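Local coordinates for TerD domain-containing protein (Streptomyces avermitilis, PDB 2QNG), which is of unknown function but binds calcium ions through a TerD domain and belongs to the CAPAB/TerDEXZ family, at residues G45-D50 / R123-T128; G117-Q122 / S157-V162; D50-A55 / W96-T101; F58-A63 / R110-V115. One frame throughout, in Å; residues are numbered along the deposited sequence.

Followed from the N terminus, the chain leaves strand 33-40 and enters the loop 45-50, which interaction 1 later joins to the loop 123-128. Within the span that this contact closes lie interactions 3 and 4. They cross each other: 50-55 meets 96-101, and 58-63, further along the same strand, meets 110-115. Interaction 3 ties one five-stranded antiparallel sheet to the other and carries calcium ligands, whereas interaction 4 pairs neighbouring strands at the far end of a single sheet. Interaction 2 opens on strand 111-120 after both have closed, crosses interaction 1, and adds strand 159-167. Interactions 1 and 3 share Asp-50 and one calcium ion.

Interaction 1: G45-D50 / R123-T128; sequences GDPATD and RDAHRT. With CA (calcium ion), chain C.
The guanidinium of Arg-127 has Thr-49 OG1 over one face, close to its centre and 3.4 Å from CZ, while water 1 lies at its edge, in plane. A second flat group, the carboxylate of Asp-124, is held in a salt bridge within 123-128: Arg-123 grips it side-on, NE and NH2 both reaching OD1 from the same face. The Thr-49 hydroxyl bonds Ser-42 rather than the arginine. Pro-47 O, also bonded by Ser-42, comes within 3.0 Å of Arg-127 NH2, but the N-H does not point at it. A bend at chi3 (-60°) turns the end of the arginine, whose side chain crosses Thr-49 at about a right angle. Water 1 makes one polar link, accepting from Arg-127 NH2 at 2.9 Å and donating to Ala-48 O at 2.7 Å. Asp-124 OD2 receives waters 2 and 3, which lead to Ala-48 N and Ala-48 O. Between these the Pro-47 ring rests on Asp-124 CB and Ala-125 CB, its CG 4.0 Å from the latter. Asp-50 binds calcium through OD1. Waters on Ala-48 N and O thus carry the polar link, and the loops lean on hydration at the protein surface, while Arg-127 NH1 bonds Gly-131 O directly.

Interaction 2: G117-Q122 / S157-V162; sequences GVVIQQ and STAATV
Three backbone hydrogen bonds join Val-118, Ile-120, Ala-160 and Thr-158 in an antiparallel ladder. Val-118 and Ala-160 form a hydrogen-bonded pair, with Val-118 N to Ala-160 O at 2.8 Å and a return bond from Ala-160 N. Ile-120 N then donates to Thr-158 O at 2.9 Å. Closeness at the non-hydrogen-bonded pair of Gly-117 and Thr-161, whose CA atoms lie 3.9 Å apart, suits a glycine, since a CB there would clash with Ala-160 O. Apolar contacts flank the ladder: Val-118 CG2 meets Val-162 CG1 at 4.1 Å, and on the other face Val-119 CG1 meets Ala-159 CB at 3.9 Å. Bent at chi2 (-61°), Gln-122 folds back until its NE2 donates to Ile-120 O at 2.9 Å, from above the carbonyl plane, and also to Arg-127 O. The Gln-122 side chain crosses that of Thr-158 at about a right angle, NE2 lying 3.6 Å from Thr-158 CB, while Thr-158 OG1 bonds Ser-184 O. Opposite Tyr-182, Thr-158 and Ala-159 form a classic beta bulge. Within the sheet the strands run in the order 51-59, 111-120, 159-167, 173-182, and Phe-189 of helix 186-192 covers Val-119, Ala-159 and Thr-161.

Interaction 3: D50-A55 / W96-T101; sequences DLDIVA and WDEVMT. With CA (calcium ion), chain C; CA (calcium ion), chain B.
Ile-53, Glu-98 and Met-100 carry most of this contact between two strands running nearly parallel, their axes 7.4 Å apart. Ile-53 reaches across with CD1 lying 3.8 Å from Glu-98 CG, and its CG2 meets the CE methyl of Met-100, here a selenomethionine. An anti first torsion (chi1 -173°) and an extended chain send the Glu-98 carboxylate to two tasks. Its OE1 binds a calcium ion at 2.6 Å, and its OE2 accepts from Ile-53 N at 2.8 Å, from above the carboxylate plane. Water 5 donates to both Ile-53 O and OE2. Met-100 is bent at chi3, and its SE rests 3.5 Å from Ala-55 CB. With an alanine in place of Ile-53, a gap would probably open beside Glu-98 CG and the Met-100 methyl, though the backbone bond to OE2 would remain. Asp-50 OD1, Leu-51 O, Asp-52 OD1, water 4 and Ser-88 O complete the calcium shell. Asp-97 holds a second calcium with both carboxylate oxygens, shared with Trp-39, Gly-91, Gly-93 and waters 6 and 7. Asp-97 and Glu-98 form a classic beta bulge opposite Val-37, consistent with their turning to different metals. Two antiparallel sheets packed as a beta sandwich, with two separate calcium sites at one end, form the core of this TerD domain.

Interaction 4: F58-A63 / R110-V115; sequences FLAGDA and RYARVV
Arg-113 NH1 donates to Ala-63 O at 2.8 Å and, beyond the two segments, to Gly-194 O, while NE forms a salt bridge with Glu-164. The chain runs extended from CG to NE, with CG anti to the backbone nitrogen (chi1 179°), which carries the guanidinium over the rim of the Phe-58 ring, where NH1 meets Ala-63 O. NH1 lies over one face of that ring, offset from its centre; with CZ 5.3 Å from the centroid, any cation-pi attraction is weak at most. Val-115 CG2 covers a face of the guanidinium near its centre and also touches Phe-58 CE2 at 3.7 Å, so one methyl serves both flat groups. Arg-113 O sits at the edge of the phenyl ring, in its plane, and accepts from Phe-58 N at 2.9 Å. A leucine in place of Arg-113 would probably leave Ala-63 O without this donor and Glu-164 without its charged mate. Phe-58 O accepts from Ala-112 N at 3.0 Å, and Ala-112 and Arg-113 both face Phe-58 in a classic beta bulge. Past it, Ala-60 N donates to Arg-110 O at 2.8 Å, and Leu-59 CD2 packs obliquely against Tyr-111 CE1 at 3.8 Å. Asp-62 N bonds back to Leu-59 O, turning the chain toward Ala-63. The pairing of strands 51-59 and 111-120 continues from here through Val-115 and Ala-56, while strand 159-167 flanks the other edge of 111-120, bonding Ala-112 through Arg-167 and Val-114 through Phe-165.

Interaction 1: G45-D50 / R123-T128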
# COMPACT_ATOMS: atom_id res chain seq x y z
N GLY A 45 -25.32 0.51 10.07
CA GLY A 45 -25.60 -0.61 10.96
C GLY A 45 -24.79 -1.86 10.72
O GLY A 45 -24.80 -2.77 11.56
N ASP A 46 -24.10 -1.94 9.57
CA ASP A 46 -23.13 -3.01 9.31
C ASP A 46 -21.77 -2.58 9.84
O ASP A 46 -21.53 -1.39 10.01
CB ASP A 46 -23.00 -3.31 7.82
CG ASP A 46 -24.16 -4.09 7.27
OD1 ASP A 46 -25.15 -4.31 7.99
OD2 ASP A 46 -24.06 -4.46 6.08
N PRO A 47 -20.88 -3.55 10.09
CA PRO A 47 -19.53 -3.20 10.52
C PRO A 47 -18.86 -2.30 9.48
O PRO A 47 -19.04 -2.50 8.28
CB PRO A 47 -18.82 -4.56 10.60
CG PRO A 47 -19.91 -5.54 10.77
CD PRO A 47 -21.07 -5.01 10.03
N ALA A 48 -18.11 -1.32 9.95
CA ALA A 48 -17.47 -0.35 9.05
C ALA A 48 -16.45 -1.03 8.14
O ALA A 48 -15.76 -1.96 8.57
CB ALA A 48 -16.78 0.70 9.84
N THR A 49 -16.33 -0.52 6.92
CA THR A 49 -15.30 -0.98 6.00
C THR A 49 -14.09 -0.05 6.18
O THR A 49 -14.22 1.18 5.99
CB THR A 49 -15.76 -0.88 4.55
OG1 THR A 49 -16.90 -1.72 4.35
CG2 THR A 49 -14.67 -1.30 3.61
N ASP A 50 -12.92 -0.62 6.52
CA ASP A 50 -11.73 0.18 6.80
C ASP A 50 -10.58 -0.44 6.04
O ASP A 50 -10.17 -1.56 6.35
CB ASP A 50 -11.47 0.14 8.32
CG ASP A 50 -10.27 0.98 8.75
OD1 ASP A 50 -9.67 1.69 7.88
OD2 ASP A 50 -9.91 0.91 9.95
N ARG A 123 -11.11 -7.22 12.05
CA ARG A 123 -11.53 -7.43 13.44
C ARG A 123 -13.05 -7.50 13.59
O ARG A 123 -13.56 -8.35 14.34
CB ARG A 123 -10.92 -6.35 14.33
CG ARG A 123 -11.15 -6.49 15.83
CD ARG A 123 -11.04 -5.12 16.53
NE ARG A 123 -12.00 -4.17 15.95
CZ ARG A 123 -11.86 -2.85 15.92
NH1 ARG A 123 -10.79 -2.26 16.45
NH2 ARG A 123 -12.81 -2.10 15.36
N ASP A 124 -13.77 -6.62 12.90
CA ASP A 124 -15.24 -6.54 13.03
C ASP A 124 -16.04 -7.54 12.16
O ASP A 124 -17.21 -7.83 12.45
CB ASP A 124 -15.73 -5.13 12.70
CG ASP A 124 -15.23 -4.07 13.68
OD1 ASP A 124 -14.86 -4.37 14.84
OD2 ASP A 124 -15.24 -2.88 13.27
N ALA A 125 -15.42 -8.06 11.11
CA ALA A 125 -16.11 -8.94 10.15
C ALA A 125 -15.08 -9.39 9.14
O ALA A 125 -14.24 -8.62 8.72
CB ALA A 125 -17.21 -8.18 9.42
N HIS A 126 -15.17 -10.65 8.73
CA HIS A 126 -14.41 -11.14 7.61
C HIS A 126 -14.90 -10.38 6.37
O HIS A 126 -16.10 -10.37 6.07
CB HIS A 126 -14.66 -12.64 7.50
CG HIS A 126 -14.12 -13.26 6.24
ND1 HIS A 126 -12.77 -13.41 5.98
CD2 HIS A 126 -14.77 -13.82 5.19
CE1 HIS A 126 -12.61 -14.01 4.81
NE2 HIS A 126 -13.81 -14.28 4.32
N ARG A 127 -13.96 -9.76 5.65
CA ARG A 127 -14.32 -8.93 4.50
C ARG A 127 -13.22 -9.03 3.49
O ARG A 127 -12.06 -8.79 3.82
CB ARG A 127 -14.54 -7.47 4.92
CG ARG A 127 -15.14 -6.61 3.82
CD ARG A 127 -15.29 -5.14 4.22
NE ARG A 127 -16.16 -4.98 5.38
CZ ARG A 127 -17.48 -4.90 5.32
NH1 ARG A 127 -18.12 -4.98 4.16
NH2 ARG A 127 -18.18 -4.77 6.45
N THR A 128 -13.59 -9.39 2.27
CA THR A 128 -12.63 -9.42 1.17
C THR A 128 -12.91 -8.29 0.20
O THR A 128 -13.88 -7.54 0.37
CB THR A 128 -12.68 -10.76 0.42
OG1 THR A 128 -13.92 -10.85 -0.30
CG2 THR A 128 -12.57 -11.95 1.40
CA CA C . -8.05 3.14 7.09
O HOH W 1 -15.94 -4.64 8.33
O HOH W 2 -17.71 -1.17 12.73
O HOH W 3 -13.78 -2.11 10.52
O HOH W 4 -7.25 4.21 9.01

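Interaction 2: G117-Q122 / S157-V162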
# COMPACT_ATOMS: atom_id res chain seq x y z
N GLY A 117 1.02 -1.74 -0.18
CA GLY A 117 -0.13 -2.64 -0.12
C GLY A 117 -1.32 -1.99 0.52
O GLY A 117 -1.23 -0.88 1.06
N VAL A 118 -2.44 -2.72 0.47
CA VAL A 118 -3.69 -2.27 1.03
C VAL A 118 -4.26 -3.44 1.81
O VAL A 118 -4.40 -4.54 1.25
CB VAL A 118 -4.68 -1.82 -0.07
CG1 VAL A 118 -6.04 -1.44 0.52
CG2 VAL A 118 -4.09 -0.66 -0.88
N VAL A 119 -4.57 -3.22 3.09
CA VAL A 119 -5.23 -4.23 3.90
C VAL A 119 -6.66 -3.83 4.19
O VAL A 119 -6.94 -2.64 4.36
CB VAL A 119 -4.48 -4.47 5.23
CG1 VAL A 119 -3.07 -4.91 4.97
CG2 VAL A 119 -4.48 -3.22 6.14
N ILE A 120 -7.54 -4.83 4.30
CA ILE A 120 -8.87 -4.60 4.79
C ILE A 120 -8.88 -5.04 6.23
O ILE A 120 -8.50 -6.18 6.55
CB ILE A 120 -9.90 -5.43 4.02
CG1 ILE A 120 -9.83 -5.13 2.52
CG2 ILE A 120 -11.31 -5.18 4.60
CD1 ILE A 120 -10.54 -6.15 1.68
N GLN A 121 -9.28 -4.15 7.14
CA GLN A 121 -9.37 -4.54 8.55
C GLN A 121 -10.41 -5.65 8.71
O GLN A 121 -11.48 -5.60 8.10
CB GLN A 121 -9.75 -3.35 9.43
CG GLN A 121 -8.60 -2.34 9.56
CD GLN A 121 -7.43 -2.85 10.41
OE1 GLN A 121 -7.60 -3.74 11.25
NE2 GLN A 121 -6.25 -2.32 10.16
N GLN A 122 -10.09 -6.63 9.57
CA GLN A 122 -10.88 -7.86 9.71
C GLN A 122 -11.51 -8.03 11.08
O GLN A 122 -12.34 -8.91 11.26
CB GLN A 122 -10.00 -9.10 9.44
CG GLN A 122 -9.40 -9.17 8.04
CD GLN A 122 -10.46 -9.23 6.98
OE1 GLN A 122 -11.35 -10.09 7.01
NE2 GLN A 122 -10.37 -8.32 6.01
N SER A 157 -9.56 -11.72 -1.71
CA SER A 157 -8.47 -11.48 -0.77
C SER A 157 -8.84 -10.49 0.33
O SER A 157 -9.70 -9.63 0.12
CB SER A 157 -7.28 -10.93 -1.55
OG SER A 157 -6.78 -11.92 -2.47
N THR A 158 -8.13 -10.58 1.46
CA THR A 158 -8.30 -9.65 2.58
C THR A 158 -7.23 -8.55 2.59
O THR A 158 -7.32 -7.60 3.36
CB THR A 158 -8.29 -10.40 3.91
OG1 THR A 158 -7.12 -11.22 3.95
CG2 THR A 158 -9.55 -11.29 4.01
N ALA A 159 -6.22 -8.68 1.73
CA ALA A 159 -5.14 -7.70 1.61
C ALA A 159 -4.49 -7.92 0.25
O ALA A 159 -4.65 -8.99 -0.36
CB ALA A 159 -4.11 -7.86 2.72
N ALA A 160 -3.77 -6.92 -0.24
CA ALA A 160 -3.05 -7.09 -1.51
C ALA A 160 -1.83 -6.20 -1.54
O ALA A 160 -1.89 -5.05 -1.07
CB ALA A 160 -3.97 -6.73 -2.70
N THR A 161 -0.72 -6.70 -2.06
CA THR A 161 0.33 -5.75 -2.45
C THR A 161 -0.09 -5.17 -3.81
O THR A 161 -0.71 -5.86 -4.64
CB THR A 161 1.71 -6.42 -2.55
OG1 THR A 161 1.65 -7.51 -3.48
CG2 THR A 161 2.18 -6.94 -1.18
N VAL A 162 0.23 -3.89 -4.00
CA VAL A 162 -0.28 -3.17 -5.15
C VAL A 162 0.81 -2.52 -5.97
O VAL A 162 0.54 -1.77 -6.89
CB VAL A 162 -1.39 -2.14 -4.75
CG1 VAL A 162 -2.58 -2.84 -4.07
CG2 VAL A 162 -0.86 -0.96 -3.87

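Interaction 3: D50-A55 / W96-T101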
# COMPACT_ATOMS: atom_id res chain seq x y z
N ASP A 50 -12.92 -0.62 6.52
CA ASP A 50 -11.73 0.18 6.80
C ASP A 50 -10.58 -0.44 6.04
O ASP A 50 -10.17 -1.56 6.35
CB ASP A 50 -11.47 0.14 8.32
CG ASP A 50 -10.27 0.98 8.75
OD1 ASP A 50 -9.67 1.69 7.88
OD2 ASP A 50 -9.91 0.91 9.95
N LEU A 51 -10.10 0.26 5.02
CA LEU A 51 -8.90 -0.11 4.29
C LEU A 51 -7.75 0.72 4.82
O LEU A 51 -7.96 1.91 5.14
CB LEU A 51 -9.06 0.11 2.77
CG LEU A 51 -9.85 -0.96 1.98
CD1 LEU A 51 -11.26 -1.26 2.54
CD2 LEU A 51 -9.93 -0.58 0.51
N ASP A 52 -6.56 0.12 4.90
CA ASP A 52 -5.37 0.86 5.29
C ASP A 52 -4.28 0.67 4.26
O ASP A 52 -4.02 -0.45 3.83
CB ASP A 52 -4.83 0.36 6.63
CG ASP A 52 -5.71 0.74 7.82
OD1 ASP A 52 -6.48 1.70 7.76
OD2 ASP A 52 -5.60 0.08 8.87
N ILE A 53 -3.60 1.77 3.91
CA ILE A 53 -2.40 1.68 3.07
C ILE A 53 -1.21 1.36 3.99
O ILE A 53 -1.08 1.92 5.09
CB ILE A 53 -2.13 3.00 2.35
CG1 ILE A 53 -3.33 3.39 1.47
CG2 ILE A 53 -0.87 2.88 1.52
CD1 ILE A 53 -3.19 4.77 0.84
N VAL A 54 -0.37 0.45 3.51
CA VAL A 54 0.85 0.12 4.26
C VAL A 54 2.02 0.04 3.28
O VAL A 54 1.87 -0.40 2.14
CB VAL A 54 0.71 -1.17 5.12
CG1 VAL A 54 0.30 -2.31 4.27
CG2 VAL A 54 2.02 -1.50 5.85
N ALA A 55 3.17 0.53 3.75
CA ALA A 55 4.40 0.42 2.96
C ALA A 55 5.46 -0.28 3.78
O ALA A 55 5.51 -0.11 5.00
CB ALA A 55 4.88 1.79 2.51
N TRP A 96 -10.56 10.67 -2.71
CA TRP A 96 -9.59 9.73 -2.12
C TRP A 96 -9.70 9.72 -0.60
O TRP A 96 -9.69 10.77 0.03
CB TRP A 96 -8.18 10.10 -2.61
CG TRP A 96 -8.10 9.97 -4.10
CD1 TRP A 96 -8.08 11.00 -5.01
CD2 TRP A 96 -8.16 8.76 -4.87
NE1 TRP A 96 -8.08 10.49 -6.28
CE2 TRP A 96 -8.15 9.12 -6.23
CE3 TRP A 96 -8.20 7.41 -4.54
CZ2 TRP A 96 -8.16 8.16 -7.26
CZ3 TRP A 96 -8.24 6.46 -5.55
CH2 TRP A 96 -8.21 6.84 -6.90
N ASP A 97 -9.86 8.53 -0.03
CA ASP A 97 -10.05 8.40 1.42
C ASP A 97 -8.75 8.27 2.19
O ASP A 97 -8.66 8.72 3.33
CB ASP A 97 -10.94 7.19 1.73
CG ASP A 97 -12.32 7.33 1.14
OD1 ASP A 97 -13.07 8.25 1.55
OD2 ASP A 97 -12.68 6.53 0.27
N GLU A 98 -7.73 7.67 1.58
CA GLU A 98 -6.47 7.48 2.27
C GLU A 98 -5.36 7.64 1.24
O GLU A 98 -5.45 7.12 0.13
CB GLU A 98 -6.47 6.12 2.96
CG GLU A 98 -5.29 5.81 3.87
CD GLU A 98 -5.64 4.77 4.96
OE1 GLU A 98 -6.76 4.79 5.52
OE2 GLU A 98 -4.76 3.95 5.28
N VAL A 99 -4.33 8.40 1.61
CA VAL A 99 -3.28 8.79 0.68
C VAL A 99 -1.95 8.65 1.39
O VAL A 99 -1.82 9.09 2.53
CB VAL A 99 -3.46 10.25 0.19
CG1 VAL A 99 -2.38 10.62 -0.82
CG2 VAL A 99 -4.87 10.48 -0.41
N MSE A 100 -0.98 8.05 0.71
CA MSE A 100 0.38 7.95 1.25
C MSE A 100 1.39 8.47 0.25
O MSE A 100 1.23 8.29 -0.95
CB MSE A 100 0.73 6.50 1.59
CG MSE A 100 2.15 6.33 2.10
SE MSE A 100 2.56 4.47 2.57
CE MSE A 100 1.47 4.26 4.20
N THR A 101 2.40 9.15 0.77
CA THR A 101 3.49 9.68 -0.05
C THR A 101 4.79 8.93 0.23
O THR A 101 5.12 8.67 1.39
CB THR A 101 3.67 11.15 0.28
OG1 THR A 101 2.46 11.85 -0.03
CG2 THR A 101 4.81 11.79 -0.53
CA CA C . -8.05 3.14 7.09
CA CA B . -15.00 7.28 0.20
O HOH W 5 -2.48 2.77 7.27
O HOH W 6 -14.48 7.70 -2.06
O HOH W 7 -17.23 7.19 -0.63
O HOH W 4 -7.25 4.21 9.01

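Interaction 4: F58-A63 / R110-V115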
# COMPACT_ATOMS: atom_id res chain seq x y z
N PHE A 58 12.89 -2.46 2.37
CA PHE A 58 13.77 -3.63 2.46
C PHE A 58 15.21 -3.26 2.16
O PHE A 58 15.49 -2.41 1.32
CB PHE A 58 13.29 -4.75 1.53
CG PHE A 58 11.89 -5.17 1.81
CD1 PHE A 58 11.62 -6.24 2.66
CD2 PHE A 58 10.83 -4.45 1.26
CE1 PHE A 58 10.31 -6.57 2.98
CE2 PHE A 58 9.52 -4.79 1.55
CZ PHE A 58 9.25 -5.85 2.42
N LEU A 59 16.12 -3.94 2.84
CA LEU A 59 17.53 -3.61 2.77
C LEU A 59 18.15 -4.23 1.54
O LEU A 59 17.75 -5.32 1.10
CB LEU A 59 18.25 -4.15 4.01
CG LEU A 59 17.82 -3.60 5.37
CD1 LEU A 59 18.52 -4.32 6.51
CD2 LEU A 59 18.06 -2.09 5.45
N ALA A 60 19.18 -3.57 1.00
CA ALA A 60 19.92 -4.11 -0.14
C ALA A 60 20.37 -5.57 0.03
O ALA A 60 20.32 -6.36 -0.91
CB ALA A 60 21.11 -3.22 -0.46
N GLY A 61 20.76 -5.95 1.25
CA GLY A 61 21.27 -7.31 1.50
C GLY A 61 20.22 -8.38 1.79
O GLY A 61 20.57 -9.48 2.24
N ASP A 62 18.96 -8.06 1.51
CA ASP A 62 17.80 -8.90 1.87
C ASP A 62 16.53 -8.26 1.32
O ASP A 62 15.59 -7.99 2.06
CB ASP A 62 17.68 -9.08 3.40
CG ASP A 62 16.61 -10.12 3.79
OD1 ASP A 62 16.45 -11.12 3.06
OD2 ASP A 62 15.92 -9.93 4.82
N ALA A 63 16.49 -8.06 -0.00
CA ALA A 63 15.42 -7.26 -0.63
C ALA A 63 14.03 -7.90 -0.61
O ALA A 63 13.05 -7.19 -0.78
CB ALA A 63 15.81 -6.87 -2.06
N ARG A 110 20.94 2.25 1.56
CA ARG A 110 20.77 0.95 2.23
C ARG A 110 19.44 0.27 1.87
O ARG A 110 19.31 -0.94 1.98
CB ARG A 110 20.88 1.11 3.75
CG ARG A 110 19.68 1.77 4.43
CD ARG A 110 19.81 1.78 5.96
NE ARG A 110 20.58 2.93 6.42
CZ ARG A 110 20.08 3.93 7.16
NH1 ARG A 110 18.81 3.93 7.54
NH2 ARG A 110 20.88 4.92 7.53
N TYR A 111 18.44 1.08 1.48
CA TYR A 111 17.13 0.55 1.08
C TYR A 111 17.09 0.36 -0.41
O TYR A 111 17.31 1.30 -1.16
CB TYR A 111 16.00 1.50 1.52
CG TYR A 111 16.04 1.74 3.01
CD1 TYR A 111 15.73 0.72 3.90
CD2 TYR A 111 16.42 2.98 3.52
CE1 TYR A 111 15.78 0.92 5.28
CE2 TYR A 111 16.47 3.21 4.90
CZ TYR A 111 16.16 2.16 5.77
OH TYR A 111 16.23 2.37 7.13
N ALA A 112 16.80 -0.86 -0.85
CA ALA A 112 16.82 -1.18 -2.25
C ALA A 112 15.46 -1.50 -2.83
O ALA A 112 15.31 -1.58 -4.05
CB ALA A 112 17.77 -2.34 -2.50
N ARG A 113 14.47 -1.68 -1.96
CA ARG A 113 13.15 -2.09 -2.43
C ARG A 113 12.09 -1.60 -1.47
O ARG A 113 12.31 -1.54 -0.27
CB ARG A 113 13.11 -3.62 -2.55
CG ARG A 113 11.77 -4.20 -3.00
CD ARG A 113 11.96 -5.69 -3.44
NE ARG A 113 10.69 -6.33 -3.79
CZ ARG A 113 9.98 -7.09 -2.96
NH1 ARG A 113 10.41 -7.33 -1.73
NH2 ARG A 113 8.85 -7.64 -3.39
N VAL A 114 10.97 -1.18 -2.05
CA VAL A 114 9.80 -0.74 -1.28
C VAL A 114 8.59 -1.44 -1.86
O VAL A 114 8.42 -1.47 -3.09
CB VAL A 114 9.60 0.80 -1.39
CG1 VAL A 114 8.33 1.25 -0.61
CG2 VAL A 114 10.81 1.51 -0.85
N VAL A 115 7.75 -1.99 -0.98
CA VAL A 115 6.50 -2.62 -1.39
C VAL A 115 5.36 -1.84 -0.77
O VAL A 115 5.42 -1.47 0.39
CB VAL A 115 6.43 -4.11 -0.96
CG1 VAL A 115 5.11 -4.74 -1.41
CG2 VAL A 115 7.60 -4.88 -1.61